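Local coordinates for capsid Protein (Unidentified, PDB 4DMI) that probably builds part of a phage capsid, assembling as a pentamer of identical beta-rich subunits, at residues B[63-68]-B[162-167]; B[84-89]-B[135-140]; B[101-106]-B[116-121]. All blocks are in the same frame, centred on the assembly; numbering follows the deposited sequence. Where two conformers were deposited one is given.

Contact 1 of 3, residues B[63-68]-B[162-167]; sequences LINTID and IARQIA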
loop_
_atom_site.group_PDB
_atom_site.type_symbol
_atom_site.label_atom_id
_atom_site.label_comp_id
_atom_site.label_asym_id
_atom_site.label_seq_id
_atom_site.Cartn_x
_atom_site.Cartn_y
_atom_site.Cartn_z
ATOM N N LEU B 63 -3.515 -23.206 7.690
ATOM C CA LEU B 63 -2.734 -24.436 7.793
ATOM C C LEU B 63 -2.962 -25.320 6.560
ATOM O O LEU B 63 -2.026 -25.932 6.026
ATOM C CB LEU B 63 -3.108 -25.187 9.075
ATOM C CG LEU B 63 -2.444 -26.542 9.315
ATOM C CD1 LEU B 63 -0.933 -26.476 9.302
ATOM C CD2 LEU B 63 -2.933 -27.126 10.638
ATOM N N ILE B 64 -4.199 -25.351 6.081
ATOM C CA ILE B 64 -4.533 -26.195 4.940
ATOM C C ILE B 64 -4.053 -25.635 3.603
ATOM O O ILE B 64 -3.580 -26.396 2.750
ATOM C CB ILE B 64 -6.040 -26.544 4.930
ATOM C CG1 ILE B 64 -6.299 -27.662 5.946
ATOM C CG2 ILE B 64 -6.513 -26.961 3.545
ATOM C CD1 ILE B 64 -7.756 -27.902 6.254
ATOM N N ASN B 65 -4.155 -24.320 3.409
ATOM C CA ASN B 65 -3.846 -23.737 2.094
ATOM C C ASN B 65 -2.396 -23.292 1.856
ATOM O O ASN B 65 -2.017 -22.971 0.731
ATOM C CB ASN B 65 -4.855 -22.623 1.709
ATOM C CG ASN B 65 -4.586 -21.266 2.397
ATOM O OD1 ASN B 65 -3.505 -21.003 2.902
ATOM N ND2 ASN B 65 -5.601 -20.406 2.395
ATOM N N THR B 66 -1.580 -23.297 2.899
ATOM C CA THR B 66 -0.248 -22.696 2.799
ATOM C C THR B 66 0.752 -23.651 2.171
ATOM O O THR B 66 0.873 -24.812 2.585
ATOM C CB THR B 66 0.256 -22.303 4.191
ATOM O OG1 THR B 66 -0.509 -21.190 4.665
ATOM C CG2 THR B 66 1.725 -21.892 4.149
ATOM N N ILE B 67 1.440 -23.162 1.144
ATOM C CA ILE B 67 2.534 -23.889 0.523
ATOM C C ILE B 67 3.796 -23.363 1.176
ATOM O O ILE B 67 4.332 -22.325 0.770
ATOM C CB ILE B 67 2.592 -23.608 -0.987
ATOM C CG1 ILE B 67 1.250 -23.936 -1.656
ATOM C CG2 ILE B 67 3.682 -24.453 -1.628
ATOM C CD1 ILE B 67 1.126 -23.360 -3.058
ATOM N N ASP B 68 4.257 -24.057 2.213
ATOM C CA ASP B 68 5.447 -23.642 2.941
ATOM C C ASP B 68 6.702 -24.221 2.298
ATOM O O ASP B 68 6.713 -25.375 1.859
ATOM C CB ASP B 68 5.354 -24.066 4.411
ATOM C CG ASP B 68 5.158 -25.567 4.587
ATOM O OD1 ASP B 68 4.246 -26.152 3.969
ATOM O OD2 ASP B 68 5.925 -26.181 5.365
ATOM N N ILE B 162 6.263 -18.639 2.100
ATOM C CA ILE B 162 4.960 -19.267 1.976
ATOM C C ILE B 162 4.294 -18.796 0.698
ATOM O O ILE B 162 4.578 -17.706 0.192
ATOM C CB ILE B 162 4.058 -18.956 3.200
ATOM C CG1 ILE B 162 3.941 -17.447 3.430
ATOM C CG2 ILE B 162 4.613 -19.600 4.462
ATOM C CD1 ILE B 162 3.055 -17.071 4.618
ATOM N N ALA B 163 3.401 -19.619 0.175
ATOM C CA ALA B 163 2.600 -19.231 -0.967
ATOM C C ALA B 163 1.215 -19.817 -0.834
ATOM O O ALA B 163 0.993 -20.748 -0.061
ATOM C CB ALA B 163 3.250 -19.704 -2.291
ATOM N N ARG B 164 0.271 -19.269 -1.579
ATOM C CA ARG B 164 -1.031 -19.913 -1.730
ATOM C C ARG B 164 -1.689 -19.515 -3.026
ATOM O O ARG B 164 -1.362 -18.481 -3.618
ATOM C CB ARG B 164 -1.971 -19.629 -0.540
ATOM C CG ARG B 164 -2.390 -18.167 -0.373
ATOM C CD ARG B 164 -3.726 -18.082 0.398
ATOM N NE ARG B 164 -4.827 -18.370 -0.522
ATOM C CZ ARG B 164 -6.076 -17.948 -0.369
ATOM N NH1 ARG B 164 -6.431 -17.269 0.734
ATOM N NH2 ARG B 164 -6.973 -18.215 -1.309
ATOM N N GLN B 165 -2.615 -20.349 -3.467
ATOM C CA GLN B 165 -3.371 -20.042 -4.670
ATOM C C GLN B 165 -4.476 -19.061 -4.294
ATOM O O GLN B 165 -5.316 -19.357 -3.427
ATOM C CB GLN B 165 -3.957 -21.293 -5.315
ATOM C CG GLN B 165 -4.320 -21.023 -6.782
ATOM C CD GLN B 165 -4.963 -22.192 -7.488
ATOM O OE1 GLN B 165 -4.937 -23.325 -7.009
ATOM N NE2 GLN B 165 -5.561 -21.913 -8.640
ATOM N N ILE B 166 -4.478 -17.909 -4.959
ATOM C CA ILE B 166 -5.429 -16.835 -4.687
ATOM C C ILE B 166 -6.660 -16.928 -5.593
ATOM O O ILE B 166 -7.780 -16.611 -5.177
ATOM C CB ILE B 166 -4.742 -15.442 -4.844
ATOM C CG1 ILE B 166 -3.574 -15.291 -3.862
ATOM C CG2 ILE B 166 -5.745 -14.297 -4.674
ATOM C CD1 ILE B 166 -3.982 -15.336 -2.375
ATOM N N ALA B 167 -6.462 -17.368 -6.834
ATOM C CA ALA B 167 -7.566 -17.448 -7.784
ATOM C C ALA B 167 -7.274 -18.491 -8.845
ATOM O O ALA B 167 -6.116 -18.853 -9.052
ATOM C CB ALA B 167 -7.799 -16.078 -8.442
HETATM O O HOH W 1 -3.090 -22.765 -1.815
#
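Strand 67-72 starts here along the edge of strand 158-167, running antiparallel to it: Ile-67 and Ala-163 form a hydrogen-bonded pair and Asp-68 and Ile-162 the non-hydrogen-bonded pair beside it. Ile-67 N reaches Ala-163 O at 2.7 Å and nearly straight, whereas Ala-163 N meets Ile-67 O at 2.9 Å with an N-H...O angle of 139°, and that same oxygen lies close to the CA of Ile-162. Ile-67 and Ala-163 put their CB atoms on one side of the sheet, 4.2 Å apart. On the side of Asp-68 and Ile-162, the CG2 methyl of Thr-66 rests on the CG2 branch of Ile-162 at 3.7 Å; with chi1 at -70° the methyl lies anti to the backbone N of Thr-66, while OG1 bonds back to the carbonyl of Thr-62. Asn-65 ND2 sits 3.3 Å above the guanidinium plane of Arg-164, toward its rim, with the two planes 37° apart, and Ile-166 CD1 lies over the rim of the opposite face. ND2 also bonds to Ala-60 O, and Asn-65 OD1 accepts from Thr-62 N. NE and NH2 of Arg-164 grip a single acceptor, Gln-165 O, from within the guanidinium plane, NH2 at 2.9 Å; NH2 also bonds to Ile-174 O, and NH1 to the carbonyls of Gln-58 and Ala-60. Where direct pairing stops, a water donates to Asn-65 O and accepts from Gln-165 N, bridging the two segments. Lys-113 of a second subunit binds the carbonyls of Leu-63 and Thr-66. The buried guanidinium is thus satisfied largely by main-chain carbonyls, whose dipoles probably help to stabilise its charge and fix its rotation; it ties strand 158-167 to the chain just before 63-68, with Asn-65 packed on it and sharing Ala-60 O.

Contact 2 of 3, residues B[84-89]-B[135-140]; sequences FYKVVG and PFDLMV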
loop_
_atom_site.group_PDB
_atom_site.type_symbol
_atom_site.label_atom_id
_atom_site.label_comp_id
_atom_site.label_asym_id
_atom_site.label_seq_id
_atom_site.Cartn_x
_atom_site.Cartn_y
_atom_site.Cartn_z
ATOM N N PHE B 84 -3.485 -18.009 -10.077
ATOM C CA PHE B 84 -2.786 -16.870 -9.477
ATOM C C PHE B 84 -2.294 -17.263 -8.097
ATOM O O PHE B 84 -3.055 -17.799 -7.289
ATOM C CB PHE B 84 -3.723 -15.661 -9.347
ATOM C CG PHE B 84 -4.139 -15.053 -10.661
ATOM C CD1 PHE B 84 -5.187 -15.594 -11.388
ATOM C CD2 PHE B 84 -3.506 -13.908 -11.144
ATOM C CE1 PHE B 84 -5.580 -15.028 -12.607
ATOM C CE2 PHE B 84 -3.898 -13.342 -12.352
ATOM C CZ PHE B 84 -4.940 -13.903 -13.079
ATOM N N TYR B 85 -1.034 -16.958 -7.814
ATOM C CA TYR B 85 -0.401 -17.342 -6.560
ATOM C C TYR B 85 0.268 -16.164 -5.894
ATOM O O TYR B 85 0.999 -15.411 -6.538
ATOM C CB TYR B 85 0.647 -18.433 -6.813
ATOM C CG TYR B 85 0.076 -19.716 -7.377
ATOM C CD1 TYR B 85 -0.109 -19.867 -8.749
ATOM C CD2 TYR B 85 -0.283 -20.767 -6.547
ATOM C CE1 TYR B 85 -0.631 -21.040 -9.281
ATOM C CE2 TYR B 85 -0.814 -21.950 -7.072
ATOM C CZ TYR B 85 -0.982 -22.070 -8.437
ATOM O OH TYR B 85 -1.495 -23.223 -8.984
ATOM N N LYS B 86 0.036 -16.005 -4.593
ATOM C CA LYS B 86 0.789 -15.047 -3.794
ATOM C C LYS B 86 1.960 -15.815 -3.209
ATOM O O LYS B 86 1.801 -16.912 -2.703
ATOM C CB LYS B 86 -0.082 -14.480 -2.675
ATOM C CG LYS B 86 0.707 -13.725 -1.611
ATOM C CD LYS B 86 -0.232 -13.112 -0.571
ATOM C CE LYS B 86 0.541 -12.224 0.387
ATOM N NZ LYS B 86 -0.351 -11.407 1.247
ATOM N N VAL B 87 3.172 -15.256 -3.318
ATOM C CA VAL B 87 4.359 -15.905 -2.771
ATOM C C VAL B 87 5.230 -14.872 -2.066
ATOM O O VAL B 87 5.602 -13.848 -2.646
ATOM C CB VAL B 87 5.153 -16.674 -3.868
ATOM C CG1 VAL B 87 5.490 -15.776 -5.046
ATOM C CG2 VAL B 87 6.406 -17.291 -3.284
ATOM N N VAL B 88 5.508 -15.128 -0.794
ATOM C CA VAL B 88 6.207 -14.176 0.055
ATOM C C VAL B 88 7.262 -14.890 0.873
ATOM O O VAL B 88 7.088 -16.033 1.284
ATOM C CB VAL B 88 5.239 -13.441 1.000
ATOM C CG1 VAL B 88 4.253 -12.635 0.223
ATOM C CG2 VAL B 88 4.495 -14.413 1.875
ATOM N N GLY B 89 8.370 -14.209 1.120
ATOM C CA GLY B 89 9.460 -14.841 1.836
ATOM C C GLY B 89 10.769 -14.107 1.724
ATOM O O GLY B 89 10.776 -12.898 1.488
ATOM N N PRO B 135 13.965 -9.759 0.978
ATOM C CA PRO B 135 12.542 -10.122 0.924
ATOM C C PRO B 135 11.932 -10.079 -0.465
ATOM O O PRO B 135 12.381 -9.361 -1.369
ATOM C CB PRO B 135 11.879 -9.069 1.827
ATOM C CG PRO B 135 12.838 -7.874 1.771
ATOM C CD PRO B 135 14.209 -8.495 1.692
ATOM N N PHE B 136 10.891 -10.884 -0.637
ATOM C CA PHE B 136 10.065 -10.804 -1.837
ATOM C C PHE B 136 8.603 -10.961 -1.448
ATOM O O PHE B 136 8.279 -11.607 -0.437
ATOM C CB PHE B 136 10.484 -11.841 -2.900
ATOM C CG PHE B 136 10.485 -13.258 -2.391
ATOM C CD1 PHE B 136 9.314 -14.005 -2.371
ATOM C CD2 PHE B 136 11.655 -13.828 -1.895
ATOM C CE1 PHE B 136 9.314 -15.309 -1.873
ATOM C CE2 PHE B 136 11.666 -15.130 -1.403
ATOM C CZ PHE B 136 10.493 -15.867 -1.390
ATOM N N ASP B 137 7.722 -10.367 -2.250
ATOM C CA ASP B 137 6.277 -10.435 -2.043
ATOM C C ASP B 137 5.648 -10.242 -3.421
ATOM O O ASP B 137 5.506 -9.114 -3.909
ATOM C CB ASP B 137 5.822 -9.359 -1.039
ATOM C CG ASP B 137 4.361 -9.489 -0.642
ATOM O OD1 ASP B 137 3.578 -10.134 -1.373
ATOM O OD2 ASP B 137 3.990 -8.940 0.416
ATOM N N LEU B 138 5.294 -11.363 -4.041
ATOM C CA LEU B 138 4.952 -11.419 -5.452
ATOM C C LEU B 138 3.557 -11.978 -5.684
ATOM O O LEU B 138 3.070 -12.822 -4.924
ATOM C CB LEU B 138 5.953 -12.325 -6.171
ATOM C CG LEU B 138 7.415 -11.884 -6.184
ATOM C CD1 LEU B 138 8.342 -13.077 -6.340
ATOM C CD2 LEU B 138 7.610 -10.943 -7.349
ATOM N N MET B 139 2.916 -11.482 -6.733
ATOM C CA MET B 139 1.756 -12.138 -7.303
ATOM C C MET B 139 2.167 -12.676 -8.657
ATOM O O MET B 139 2.610 -11.920 -9.547
ATOM C CB MET B 139 0.585 -11.172 -7.470
ATOM C CG MET B 139 -0.685 -11.802 -8.069
ATOM S SD MET B 139 -1.521 -12.951 -6.946
ATOM C CE MET B 139 -1.218 -12.079 -5.405
ATOM N N VAL B 140 2.008 -13.987 -8.827
ATOM C CA VAL B 140 2.419 -14.679 -10.043
ATOM C C VAL B 140 1.241 -15.415 -10.655
ATOM O O VAL B 140 0.501 -16.114 -9.955
ATOM C CB VAL B 140 3.519 -15.708 -9.738
ATOM C CG1 VAL B 140 3.923 -16.472 -11.000
ATOM C CG2 VAL B 140 4.725 -15.019 -9.120
HETATM O O HOH W 2 2.163 -10.016 2.346
#
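Tyr-85 N donates to Val-140 O at 2.8 Å, at one end of a regular antiparallel pairing between strands 83-95 and 133-142. The strand segments are nearly exactly antiparallel (177°), and the hydrogen-bonded pairs Tyr-85 with Val-140, Val-87 with Leu-138 and Gly-89 with Phe-136 each carry two backbone bonds. Strand 158-167 lies along the other edge of strand 83-95, which is therefore an inner strand of the mixed sheet. On one face Val-87, in one of its two conformers, sets CG1 beside Leu-138 CB at 3.7 Å, and its CG2 reaches the Phe-136 ring at CE1. That ring folds back over the neighbouring strand, since chi1 of 56° places it between its own N and carbonyl carbon; Gly-89 CA packs against its face as a CH-pi contact, 3.9 Å from the centroid, while Val-87 O lies in plane at the ring edge. The other face is more polar. Met-139, also modelled in two conformers, curls back in one of them so that SD comes to 3.5 Å from Tyr-85 O and CE lies against Lys-86 CB. Lys-86 extends fully beside it, yet its ammonium does not touch the Asp-137 carboxylate directly: one water accepts from Lys-86 NZ at 3.1 Å and donates to Asp-137 OD2 at 2.9 Å.

Contact 3 of 3, residues B[101-106]-B[116-121]; sequences IAVIEV and ANNRIV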
loop_
_atom_site.group_PDB
_atom_site.type_symbol
_atom_site.label_atom_id
_atom_site.label_comp_id
_atom_site.label_asym_id
_atom_site.label_seq_id
_atom_site.Cartn_x
_atom_site.Cartn_y
_atom_site.Cartn_z
ATOM N N ILE B 101 23.641 -19.353 -5.184
ATOM C CA ILE B 101 22.406 -18.827 -5.754
ATOM C C ILE B 101 21.193 -19.275 -4.957
ATOM O O ILE B 101 21.042 -20.462 -4.678
ATOM C CB ILE B 101 22.245 -19.331 -7.195
ATOM C CG1 ILE B 101 23.418 -18.844 -8.048
ATOM C CG2 ILE B 101 20.896 -18.907 -7.780
ATOM C CD1 ILE B 101 23.432 -19.411 -9.468
ATOM N N ALA B 102 20.335 -18.323 -4.594
ATOM C CA ALA B 102 19.056 -18.595 -3.946
ATOM C C ALA B 102 18.018 -17.693 -4.588
ATOM O O ALA B 102 18.069 -16.466 -4.434
ATOM C CB ALA B 102 19.145 -18.322 -2.463
ATOM N N VAL B 103 17.099 -18.286 -5.342
ATOM C CA VAL B 103 16.177 -17.501 -6.155
ATOM C C VAL B 103 14.759 -18.034 -6.140
ATOM O O VAL B 103 14.515 -19.211 -5.826
ATOM C CB VAL B 103 16.631 -17.421 -7.640
ATOM C CG1 VAL B 103 17.964 -16.683 -7.774
ATOM C CG2 VAL B 103 16.714 -18.812 -8.268
ATOM N N ILE B 104 13.823 -17.154 -6.473
ATOM C CA ILE B 104 12.493 -17.563 -6.907
ATOM C C ILE B 104 12.490 -17.377 -8.407
ATOM O O ILE B 104 12.906 -16.341 -8.918
ATOM C CB ILE B 104 11.396 -16.663 -6.303
ATOM C CG1 ILE B 104 11.338 -16.851 -4.780
ATOM C CG2 ILE B 104 10.035 -16.967 -6.934
ATOM C CD1 ILE B 104 10.681 -18.178 -4.322
ATOM N N GLU B 105 12.021 -18.390 -9.146
ATOM C CA GLU B 105 11.956 -18.273 -10.598
ATOM C C GLU B 105 10.747 -18.968 -11.200
ATOM O O GLU B 105 10.195 -19.917 -10.637
ATOM C CB GLU B 105 13.241 -18.796 -11.250
ATOM C CG GLU B 105 13.492 -20.273 -11.015
ATOM C CD GLU B 105 14.922 -20.668 -11.307
ATOM O OE1 GLU B 105 15.736 -19.753 -11.554
ATOM O OE2 GLU B 105 15.225 -21.886 -11.294
ATOM N N VAL B 106 10.345 -18.481 -12.374
ATOM C CA VAL B 106 9.257 -19.087 -13.127
ATOM C C VAL B 106 9.846 -19.624 -14.428
ATOM O O VAL B 106 10.760 -19.029 -14.993
ATOM C CB VAL B 106 8.095 -18.093 -13.372
ATOM C CG1 VAL B 106 8.568 -16.836 -14.089
ATOM C CG2 VAL B 106 6.963 -18.764 -14.144
ATOM N N ALA B 116 13.071 -13.140 -7.960
ATOM C CA ALA B 116 13.721 -12.643 -6.749
ATOM C C ALA B 116 15.146 -13.168 -6.731
ATOM O O ALA B 116 15.356 -14.375 -6.834
ATOM C CB ALA B 116 12.961 -13.086 -5.503
ATOM N N ASN B 117 16.117 -12.258 -6.635
ATOM C CA ASN B 117 17.538 -12.576 -6.801
ATOM C C ASN B 117 18.344 -12.257 -5.533
ATOM O O ASN B 117 18.180 -11.178 -4.945
ATOM C CB ASN B 117 18.075 -11.774 -8.000
ATOM C CG ASN B 117 19.409 -12.283 -8.515
ATOM O OD1 ASN B 117 20.213 -12.861 -7.775
ATOM N ND2 ASN B 117 19.659 -12.047 -9.799
ATOM N N ASN B 118 19.198 -13.183 -5.091
ATOM C CA ASN B 118 19.932 -12.987 -3.836
ATOM C C ASN B 118 21.326 -12.370 -3.962
ATOM O O ASN B 118 21.894 -11.924 -2.962
ATOM C CB ASN B 118 20.087 -14.311 -3.090
ATOM C CG ASN B 118 21.097 -15.229 -3.752
ATOM O OD1 ASN B 118 21.031 -15.485 -4.964
ATOM N ND2 ASN B 118 22.064 -15.691 -2.973
ATOM N N ARG B 119 21.901 -12.383 -5.167
ATOM C CA ARG B 119 23.319 -12.038 -5.320
ATOM C C ARG B 119 23.456 -10.556 -5.635
ATOM O O ARG B 119 23.668 -10.149 -6.780
ATOM C CB ARG B 119 23.989 -12.916 -6.391
ATOM C CG ARG B 119 24.144 -14.375 -5.953
ATOM C CD ARG B 119 24.949 -15.186 -6.958
ATOM N NE ARG B 119 24.254 -15.316 -8.235
ATOM C CZ ARG B 119 24.766 -15.915 -9.305
ATOM N NH1 ARG B 119 25.994 -16.429 -9.256
ATOM N NH2 ARG B 119 24.057 -16.001 -10.423
ATOM N N ILE B 120 23.356 -9.751 -4.588
ATOM C CA ILE B 120 23.136 -8.318 -4.735
ATOM C C ILE B 120 24.119 -7.446 -3.948
ATOM O O ILE B 120 24.273 -6.270 -4.271
ATOM C CB ILE B 120 21.666 -7.985 -4.343
ATOM C CG1 ILE B 120 21.281 -6.531 -4.630
ATOM C CG2 ILE B 120 21.413 -8.302 -2.866
ATOM C CD1 ILE B 120 21.424 -6.118 -6.075
ATOM N N VAL B 121 24.799 -7.977 -2.931
ATOM C CA VAL B 121 25.594 -7.057 -2.112
ATOM C C VAL B 121 26.988 -6.794 -2.690
ATOM O O VAL B 121 27.559 -7.631 -3.385
ATOM C CB VAL B 121 25.630 -7.412 -0.595
ATOM C CG1 VAL B 121 24.236 -7.789 -0.080
ATOM C CG2 VAL B 121 26.611 -8.502 -0.307
#
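This is the open end of a beta hairpin, where strands 102-107 and 112-121 part company and a side chain takes over from main-chain pairing. Near Ala-116 the chain turns a corner, and the last hydrogen-bonded pair is Ile-104 with Ala-116. There Ile-104 N reaches Ala-116 O at 3.2 Å, in the carbonyl plane and on a lone pair; the return bond from Ala-116 N is weak. The CB atoms of the pair meet at 4.0 Å on the side of the sheet that faces Phe-136 of strand 133-142. Two residues further along, Asn-118 fills the widening gap. Its amide is turned up between its own N and carbonyl carbon (chi1 73°), which brings OD1 to 2.9 Å from Ala-102 N. The N-H points almost straight at OD1, yet the donor stands well above the amide plane, 67° out of it, rather than on a lone pair. ND2 of the same side chain bonds to the carbonyls of Ser-92 and Ala-100, so one amide engages three backbone groups, two at the start of strand 102-107 and one on strand 83-95. Asn-117 OD1 closes an Asx turn by accepting from Arg-119 N at 3.1 Å, steadying the bend that follows. Arg-119 then comes back across Ile-101: the CG1 methylene lies over the centre of the guanidinium face, 3.5 Å above its plane, and CD1 reaches toward NH2. NH1 is bound by Ser-98 O. The flat, weakly hydrated face of the arginine thus serves as an apolar surface while its edge keeps a polar partner, and the hairpin's open end is held by the Asn-118 amide and by this packing on Ile-101, in place of regular strand pairing.

All three contacts belong to one mixed sheet. Contacts 1 and 2 adjoin through strands 158-167 and 83-95, their centres 11 Å apart: Ile-166 N probably donates to Phe-84 O (2.7 Å), within a classic beta bulge where Ile-166 and Ala-167 both face Phe-84, and Ile-162 N probably to Val-88 O. Contact 3 meets contact 2 by packing, Phe-136 CZ lying 3.6 Å from Ile-104 CG1, but stays about 8 Å from contact 1 at the nearest atoms. Each contact touches the third subunit, consistent with a role for this sheet in the pentamer. The bound sodium ion lies about 11 Å from the Ala-102 side chain in contact 3.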